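Long-range contact in ATP12 ATPase (Paracoccus denitrificans, PDB 2R31), which probably acts as a chaperone in assembly of the F1-ATPase: residues Gly98-Ser103 with Pro176-Leu181. Sequence-based numbering, arbitrary orientation. Where two conformers were deposited one is given.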
loop_
_atom_site.group_PDB
_atom_site.type_symbol
_atom_site.label_atom_id
_atom_site.label_comp_id
_atom_site.label_asym_id
_atom_site.label_seq_id
_atom_site.Cartn_x
_atom_site.Cartn_y
_atom_site.Cartn_z
ATOM N N GLY A 98 11.607 11.422 5.575
ATOM C CA GLY A 98 13.036 11.724 5.768
ATOM C C GLY A 98 13.964 10.762 5.013
ATOM O O GLY A 98 15.178 10.980 5.057
ATOM N N THR A 99 13.422 9.741 4.373
ATOM C CA THR A 99 14.144 8.719 3.654
ATOM C C THR A 99 13.409 8.404 2.363
ATOM O O THR A 99 13.122 7.242 2.048
ATOM C CB THR A 99 14.295 7.414 4.490
ATOM O OG1 THR A 99 13.013 6.815 4.764
ATOM C CG2 THR A 99 15.008 7.610 5.818
ATOM N N ASP A 100 13.022 9.453 1.616
ATOM C CA ASP A 100 12.138 9.244 0.503
ATOM C C ASP A 100 12.922 8.973 -0.777
ATOM O O ASP A 100 13.829 9.749 -1.119
ATOM C CB ASP A 100 11.206 10.475 0.327
ATOM C CG ASP A 100 9.963 10.116 -0.459
ATOM O OD1 ASP A 100 10.088 9.843 -1.687
ATOM O OD2 ASP A 100 8.877 10.094 0.174
ATOM N N LEU A 101 12.528 7.944 -1.532
ATOM C CA LEU A 101 13.110 7.677 -2.844
ATOM C C LEU A 101 13.282 8.959 -3.671
ATOM O O LEU A 101 14.275 9.130 -4.372
ATOM C CB LEU A 101 12.172 6.712 -3.585
ATOM C CG LEU A 101 12.661 6.199 -4.928
ATOM C CD1 LEU A 101 13.723 5.106 -4.740
ATOM C CD2 LEU A 101 11.487 5.651 -5.752
ATOM N N LEU A 102 12.264 9.823 -3.645
ATOM C CA LEU A 102 12.233 10.966 -4.544
ATOM C C LEU A 102 13.265 12.032 -4.159
ATOM O O LEU A 102 13.543 12.937 -4.985
ATOM C CB LEU A 102 10.869 11.598 -4.627
ATOM C CG LEU A 102 9.675 10.702 -4.907
ATOM C CD1 LEU A 102 8.475 11.580 -5.269
ATOM C CD2 LEU A 102 9.917 9.677 -6.021
ATOM N N SER A 103 13.791 11.979 -2.941
ATOM C CA SER A 103 14.816 12.934 -2.468
ATOM C C SER A 103 16.218 12.510 -2.832
ATOM O O SER A 103 17.104 13.369 -2.873
ATOM C CB SER A 103 14.795 13.062 -0.931
ATOM O OG SER A 103 13.662 13.742 -0.468
ATOM N N PRO A 176 7.756 0.863 -2.904
ATOM C CA PRO A 176 8.622 1.739 -3.657
ATOM C C PRO A 176 9.635 2.498 -2.822
ATOM O O PRO A 176 10.604 3.061 -3.336
ATOM C CB PRO A 176 7.619 2.683 -4.321
ATOM C CG PRO A 176 6.449 2.792 -3.372
ATOM C CD PRO A 176 6.357 1.334 -2.857
ATOM N N GLY A 177 9.408 2.557 -1.506
ATOM C CA GLY A 177 10.279 3.319 -0.617
ATOM C C GLY A 177 10.072 4.817 -0.637
ATOM O O GLY A 177 11.046 5.583 -0.494
ATOM N N SER A 178 8.845 5.260 -0.774
ATOM C CA SER A 178 8.528 6.668 -0.898
ATOM C C SER A 178 7.207 6.984 -0.200
ATOM O O SER A 178 6.152 6.483 -0.593
ATOM C CB SER A 178 8.407 7.075 -2.366
ATOM O OG SER A 178 8.005 8.415 -2.509
ATOM N N LEU A 179 7.274 7.875 0.812
ATOM C CA LEU A 179 6.021 8.404 1.353
ATOM C C LEU A 179 5.303 9.253 0.337
ATOM O O LEU A 179 4.064 9.200 0.275
ATOM C CB LEU A 179 6.325 9.215 2.644
ATOM C CG LEU A 179 5.076 9.797 3.294
ATOM C CD1 LEU A 179 4.083 8.753 3.704
ATOM C CD2 LEU A 179 5.500 10.630 4.511
ATOM N N ILE A 180 6.030 10.072 -0.432
ATOM C CA ILE A 180 5.354 10.931 -1.398
ATOM C C ILE A 180 4.581 10.113 -2.430
ATOM O O ILE A 180 3.427 10.453 -2.750
ATOM C CB ILE A 180 6.321 11.912 -2.049
ATOM C CG1 ILE A 180 7.016 12.804 -1.003
ATOM C CG2 ILE A 180 5.621 12.744 -3.117
ATOM C CD1 ILE A 180 6.075 13.449 0.046
ATOM N N LEU A 181 5.184 9.049 -2.976
ATOM C CA LEU A 181 4.425 8.253 -3.930
ATOM C C LEU A 181 3.237 7.588 -3.301
ATOM O O LEU A 181 2.154 7.479 -3.918
ATOM C CB LEU A 181 5.306 7.193 -4.602
ATOM C CG LEU A 181 6.432 7.714 -5.511
ATOM C CD1 LEU A 181 7.220 6.538 -6.058
ATOM C CD2 LEU A 181 5.900 8.578 -6.633
#
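Asp100 OD1 is gripped by two donors: the hydroxyl of Ser178 gives its proton from OG at 2.7 Å, on the syn side and 19° out of the carboxylate plane, while Leu102 N reaches the anti lone pair of the same oxygen and closes an Asx turn. The other oxygen, OD2, lies over the start of helix 179-186 and takes a nearly straight bond (169°) from Ile180 N through its syn lone pair, N to OD2 2.9 Å. With CG anti to the backbone N (chi1 -159°), the carboxylate swings across to this helix end. Ser178 is the N-cap; its OG also accepts from Leu181 N at 2.9 Å, so one hydroxyl caps the helix while donating to the carboxylate. Leu101 N donates to Gly177 O at 3.0 Å, joining the two backbones where Gly177, with positive phi, breaks from the preceding helix. Leu102 packs beside the polar group, its CG 3.7 Å from Ser178 OG; in the conformer given, its CD1 meets Ile180 CG2 (3.8 Å) and its CD2 Leu181 CG (4.0 Å), with Trp120 and Ile124 of helix 110-130 also touching it. Replacing Asp100 by an alanine is likely to cost Ile180 N, Leu102 N and the Ser178 hydroxyl their carboxylate acceptor, and the Asx turn with it. The helix dipole probably favours the anion here, so loop and helix are tied through a carboxylate held by backbone N-H groups and the N-cap hydroxyl.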